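Local structure of YcaO (Methanopyrus kandleri, 6CIB) at residues I173-R178 with R290-P295; V204-L209 with Y217-V222. The protein binds ATP-type nucleotides and magnesium and, as a YcaO-family enzyme, probably activates peptide backbone amides with ATP for thioamidation. All blocks are in the same frame, centred on the assembly; numbering follows the deposited sequence.

In the fold
Contact 2 is a beta hairpin that lies between the two segments of contact 1 along the chain, nearer the first: helix 154-177 comes first, then strands 203-209 and 217-224, and only later the short helix 290-293 that returns to the C-terminal end of helix 154-177. The two centres are about 11 Å apart, on the same side of the chain's centre, and the groups touch directly. Leu-209 of the hairpin packs on Val-174 and Trp-292, and Arg-207 NE probably donates to Trp-292 O, 3.0 Å away. Contact 1 thus joins two helices beside one face of the antiparallel sheet to which contact 2 belongs, all within the YcaO domain; ADP lies about 11 Å from the side chain of Val-218.

Contact 1: residues I173-R178 with R290-P295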
# COMPACT_ATOMS: atom_id res chain seq x y z
N ILE A 173 -8.92 1.23 11.33
CA ILE A 173 -10.12 0.85 12.07
C ILE A 173 -9.83 -0.15 13.20
O ILE A 173 -10.27 0.05 14.33
CB ILE A 173 -11.26 0.40 11.09
CG1 ILE A 173 -12.26 1.54 10.91
CG2 ILE A 173 -12.02 -0.84 11.54
CD1 ILE A 173 -11.71 2.74 10.17
N VAL A 174 -9.05 -1.18 12.88
CA VAL A 174 -8.61 -2.19 13.85
C VAL A 174 -7.81 -1.57 15.01
O VAL A 174 -8.08 -1.87 16.16
CB VAL A 174 -7.85 -3.36 13.15
CG1 VAL A 174 -7.17 -4.30 14.15
CG2 VAL A 174 -8.81 -4.15 12.27
N GLU A 175 -6.87 -0.69 14.70
CA GLU A 175 -6.05 -0.02 15.72
C GLU A 175 -6.82 1.04 16.54
O GLU A 175 -6.62 1.14 17.75
CB GLU A 175 -4.78 0.61 15.13
CG GLU A 175 -3.83 -0.35 14.40
CD GLU A 175 -3.16 -1.40 15.27
OE1 GLU A 175 -3.24 -1.34 16.51
OE2 GLU A 175 -2.52 -2.31 14.70
N TYR A 176 -7.67 1.82 15.88
CA TYR A 176 -8.45 2.87 16.56
C TYR A 176 -9.40 2.29 17.62
O TYR A 176 -9.43 2.79 18.74
CB TYR A 176 -9.24 3.69 15.53
CG TYR A 176 -9.87 4.96 16.08
CD1 TYR A 176 -9.13 6.15 16.16
CD2 TYR A 176 -11.21 4.98 16.48
CE1 TYR A 176 -9.71 7.32 16.65
CE2 TYR A 176 -11.79 6.15 16.98
CZ TYR A 176 -11.04 7.31 17.05
OH TYR A 176 -11.61 8.47 17.54
N PHE A 177 -10.14 1.25 17.26
CA PHE A 177 -11.11 0.60 18.14
C PHE A 177 -10.54 -0.59 18.89
O PHE A 177 -11.24 -1.19 19.70
CB PHE A 177 -12.33 0.13 17.35
CG PHE A 177 -13.16 1.24 16.78
CD1 PHE A 177 -13.92 2.08 17.61
CD2 PHE A 177 -13.18 1.46 15.40
CE1 PHE A 177 -14.69 3.10 17.06
CE2 PHE A 177 -13.95 2.48 14.85
CZ PHE A 177 -14.70 3.31 15.69
N ARG A 178 -9.28 -0.94 18.60
CA ARG A 178 -8.63 -2.16 19.12
C ARG A 178 -9.51 -3.40 18.91
O ARG A 178 -9.78 -4.16 19.84
CB ARG A 178 -8.18 -1.99 20.57
CG ARG A 178 -7.05 -0.99 20.71
CD ARG A 178 -6.36 -1.11 22.04
NE ARG A 178 -4.96 -0.72 21.90
CZ ARG A 178 -3.92 -1.56 21.98
NH1 ARG A 178 -4.10 -2.85 22.22
NH2 ARG A 178 -2.70 -1.09 21.82
N ARG A 290 -2.42 -7.28 22.07
CA ARG A 290 -3.36 -8.37 22.37
C ARG A 290 -4.46 -8.57 21.33
O ARG A 290 -4.87 -9.70 21.07
CB ARG A 290 -3.99 -8.16 23.75
CG ARG A 290 -3.14 -8.63 24.92
CD ARG A 290 -3.75 -8.27 26.28
NE ARG A 290 -4.93 -9.09 26.58
CZ ARG A 290 -6.20 -8.69 26.48
NH1 ARG A 290 -6.50 -7.46 26.07
NH2 ARG A 290 -7.18 -9.54 26.77
N HIS A 291 -4.92 -7.46 20.75
CA HIS A 291 -5.94 -7.49 19.68
C HIS A 291 -5.50 -8.30 18.45
O HIS A 291 -6.32 -8.97 17.82
CB HIS A 291 -6.44 -6.08 19.33
CG HIS A 291 -5.37 -5.11 18.94
ND1 HIS A 291 -4.29 -4.82 19.75
CD2 HIS A 291 -5.24 -4.32 17.85
CE1 HIS A 291 -3.53 -3.92 19.15
NE2 HIS A 291 -4.09 -3.60 18.00
N TRP A 292 -4.21 -8.24 18.13
CA TRP A 292 -3.63 -9.05 17.05
C TRP A 292 -3.39 -10.51 17.42
O TRP A 292 -3.53 -11.38 16.56
CB TRP A 292 -2.33 -8.42 16.54
CG TRP A 292 -2.58 -7.17 15.74
CD1 TRP A 292 -2.23 -5.90 16.08
CD2 TRP A 292 -3.28 -7.08 14.49
NE1 TRP A 292 -2.65 -5.01 15.12
CE2 TRP A 292 -3.30 -5.71 14.13
CE3 TRP A 292 -3.88 -8.02 13.64
CZ2 TRP A 292 -3.89 -5.25 12.94
CZ3 TRP A 292 -4.49 -7.56 12.45
CH2 TRP A 292 -4.48 -6.19 12.12
N PHE A 293 -3.03 -10.75 18.68
CA PHE A 293 -2.62 -12.09 19.13
C PHE A 293 -3.73 -12.90 19.80
O PHE A 293 -3.54 -14.08 20.09
CB PHE A 293 -1.36 -12.01 20.02
CG PHE A 293 -0.14 -11.54 19.27
CD1 PHE A 293 0.53 -12.40 18.39
CD2 PHE A 293 0.34 -10.24 19.44
CE1 PHE A 293 1.65 -11.96 17.70
CE2 PHE A 293 1.46 -9.80 18.75
CZ PHE A 293 2.11 -10.67 17.87
N GLU A 294 -4.88 -12.28 20.02
CA GLU A 294 -6.06 -12.97 20.55
C GLU A 294 -7.26 -12.80 19.62
O GLU A 294 -8.16 -12.00 19.90
CB GLU A 294 -6.36 -12.50 21.98
CG GLU A 294 -5.27 -12.85 23.00
CD GLU A 294 -5.34 -12.03 24.27
OE1 GLU A 294 -6.38 -11.37 24.53
OE2 GLU A 294 -4.34 -12.04 25.03
N PRO A 295 -7.28 -13.55 18.49
CA PRO A 295 -8.34 -13.37 17.48
C PRO A 295 -9.75 -13.70 18.00
O PRO A 295 -9.90 -14.61 18.82
CB PRO A 295 -7.93 -14.34 16.37
CG PRO A 295 -7.08 -15.37 17.04
CD PRO A 295 -6.32 -14.59 18.07
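Glu-175, near the C-terminal end of the long helix 154-177, takes two side-chain hydrogen bonds from the short helix 290-293 in a largely buried helix-to-helix contact. The two carboxylate oxygens take different donors from helix 290-293: His-291 NE2 gives to OE1 of Glu-175 at 2.8 Å, and Trp-292 NE1 gives to OE2 of Glu-175 at 2.7 Å. Both bonds are nearly straight. Each oxygen lies close to the plane of its donor ring, yet both donors come from above the carboxylate plane, which stands almost perpendicular to the imidazole (89°) and is turned less steeply against the indole. The bend at chi2 of Glu-175 (-66°) brings the carboxylate round to the two rings, while Trp-171, one turn earlier, adds a further hydrogen bond to OE2. This partly buried charge is therefore met by three ring N-H groups, which would be expected to favour its ionised form.

Next to the carboxylate, Val-174 CG1 packs against the benzo part of the indole, 3.6 Å from Trp-292 CZ2. Its position anti to the backbone N (chi1 170°) points this methyl at the benzo ring. The chain leaves the long helix at Arg-178, with positive phi, and from there the extended side chain reaches across His-291 on the solvent side. The CE1 side of the imidazole lies over one guanidinium face, the planes 58° apart and so not stacked. Arg-178 NH1 stands 3.2 Å from His-291 ND1 at an angle too poor for a hydrogen bond; NH2 bonds to the carbonyl of Leu-288. The arrangement is a His-carboxylate hydrogen bond widened by a tryptophan N-H, here part of the packing between two helices of the YcaO domain, away from the nucleotide and magnesium sites.

Contact 2: residues V204-L209 with Y217-V222; sequences VELRLL and YVVGAV
Arg-207 and Gly-220 form a hydrogen-bonded pair in an antiparallel hairpin: Arg-207 N gives to Gly-220 O at 2.7 Å, and Gly-220 N returns a bond to Arg-207 O. Glu-205 and Val-222 pair likewise. From its CB, 3.8 Å from Gly-220 O, the Arg-207 chain bends at chi2 (-63°) back along its own strand. NE meets the carbonyl of Trp-292; NH1 gives to Leu-206 O from above that carbonyl plane; and NH1 and NH2 both reach OE1 of Glu-205, the NH2 bond being 2.8 Å and on the anti lone pair. With lysine at this position, Glu-205 would probably lose its two-nitrogen grip and the Trp-292 carbonyl its donor. Leu-209 CD1 lies over the backbone of Gly-220, 3.3 Å from Gly-220 N, where a side chain would collide with it. On the other face Leu-206 CD2 rests on Ala-221 CB at 3.8 Å. A water bridges Leu-209 O and Val-218 N. Leu-206, Val-219 and Ala-221 pack against helix 241-260, Leu-209 and Val-218 against helix 154-177; strand 217-224 pairs along its other edge with strand 233-238, and 203-209 bonds on its outer side to the backbone of Leu-184 and Pro-182.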
# COMPACT_ATOMS: atom_id res chain seq x y z
N VAL A 204 3.66 -17.34 12.39
CA VAL A 204 3.07 -16.42 11.41
C VAL A 204 1.56 -16.62 11.47
O VAL A 204 1.06 -17.69 11.16
CB VAL A 204 3.62 -16.61 9.97
CG1 VAL A 204 2.86 -15.73 8.99
CG2 VAL A 204 5.11 -16.28 9.91
N GLU A 205 0.86 -15.56 11.85
CA GLU A 205 -0.58 -15.60 12.08
C GLU A 205 -1.32 -14.77 11.04
O GLU A 205 -0.91 -13.64 10.74
CB GLU A 205 -0.90 -15.04 13.47
CG GLU A 205 -0.35 -15.85 14.64
CD GLU A 205 -1.25 -17.02 15.01
OE1 GLU A 205 -2.46 -16.79 15.24
OE2 GLU A 205 -0.74 -18.15 15.07
N LEU A 206 -2.40 -15.32 10.48
CA LEU A 206 -3.22 -14.62 9.49
C LEU A 206 -4.55 -14.14 10.08
O LEU A 206 -5.15 -14.84 10.89
CB LEU A 206 -3.47 -15.48 8.24
CG LEU A 206 -2.26 -15.84 7.37
CD1 LEU A 206 -2.65 -16.87 6.32
CD2 LEU A 206 -1.64 -14.61 6.71
N ARG A 207 -4.97 -12.95 9.67
CA ARG A 207 -6.22 -12.34 10.11
C ARG A 207 -7.00 -11.77 8.93
O ARG A 207 -6.40 -11.19 8.02
CB ARG A 207 -5.96 -11.20 11.10
CG ARG A 207 -5.16 -11.54 12.35
CD ARG A 207 -5.87 -12.55 13.25
NE ARG A 207 -5.01 -12.91 14.38
CZ ARG A 207 -4.39 -14.07 14.53
NH1 ARG A 207 -4.54 -15.05 13.63
NH2 ARG A 207 -3.63 -14.27 15.60
N LEU A 208 -8.32 -11.94 8.94
CA LEU A 208 -9.19 -11.21 8.04
C LEU A 208 -9.69 -9.94 8.73
O LEU A 208 -10.46 -10.00 9.69
CB LEU A 208 -10.36 -12.07 7.54
CG LEU A 208 -11.21 -11.46 6.41
CD1 LEU A 208 -10.49 -11.46 5.06
CD2 LEU A 208 -12.55 -12.18 6.29
N LEU A 209 -9.21 -8.79 8.26
CA LEU A 209 -9.59 -7.49 8.82
C LEU A 209 -11.00 -7.12 8.38
O LEU A 209 -11.42 -7.54 7.29
CB LEU A 209 -8.60 -6.40 8.39
CG LEU A 209 -7.34 -6.21 9.23
CD1 LEU A 209 -6.33 -7.30 8.98
CD2 LEU A 209 -6.69 -4.87 8.93
N TYR A 217 -11.28 -7.50 0.11
CA TYR A 217 -10.84 -8.18 1.33
C TYR A 217 -9.50 -7.64 1.80
O TYR A 217 -8.64 -7.36 0.97
CB TYR A 217 -10.75 -9.70 1.09
CG TYR A 217 -12.09 -10.30 0.74
CD1 TYR A 217 -13.03 -10.60 1.74
CD2 TYR A 217 -12.44 -10.54 -0.59
CE1 TYR A 217 -14.27 -11.13 1.43
CE2 TYR A 217 -13.68 -11.08 -0.92
CZ TYR A 217 -14.59 -11.37 0.09
OH TYR A 217 -15.82 -11.90 -0.22
N VAL A 218 -9.35 -7.47 3.11
CA VAL A 218 -8.08 -7.03 3.69
C VAL A 218 -7.58 -8.09 4.67
O VAL A 218 -8.32 -8.53 5.56
CB VAL A 218 -8.18 -5.63 4.36
CG1 VAL A 218 -6.82 -5.18 4.88
CG2 VAL A 218 -8.74 -4.59 3.39
N VAL A 219 -6.33 -8.52 4.47
CA VAL A 219 -5.69 -9.56 5.28
C VAL A 219 -4.47 -8.98 5.99
O VAL A 219 -3.70 -8.22 5.41
CB VAL A 219 -5.30 -10.81 4.42
CG1 VAL A 219 -4.47 -11.82 5.20
CG2 VAL A 219 -6.53 -11.49 3.87
N GLY A 220 -4.33 -9.33 7.27
CA GLY A 220 -3.14 -9.01 8.05
C GLY A 220 -2.39 -10.27 8.42
O GLY A 220 -3.01 -11.31 8.67
N ALA A 221 -1.07 -10.17 8.43
CA ALA A 221 -0.19 -11.23 8.92
C ALA A 221 0.67 -10.66 10.04
O ALA A 221 1.25 -9.58 9.89
CB ALA A 221 0.67 -11.79 7.81
N VAL A 222 0.74 -11.38 11.15
CA VAL A 222 1.57 -10.97 12.29
C VAL A 222 2.53 -12.09 12.68
O VAL A 222 2.19 -13.27 12.60
CB VAL A 222 0.74 -10.48 13.52
CG1 VAL A 222 0.09 -9.14 13.24
CG2 VAL A 222 -0.31 -11.50 13.96
O HOH W 1 -11.60 -8.23 4.63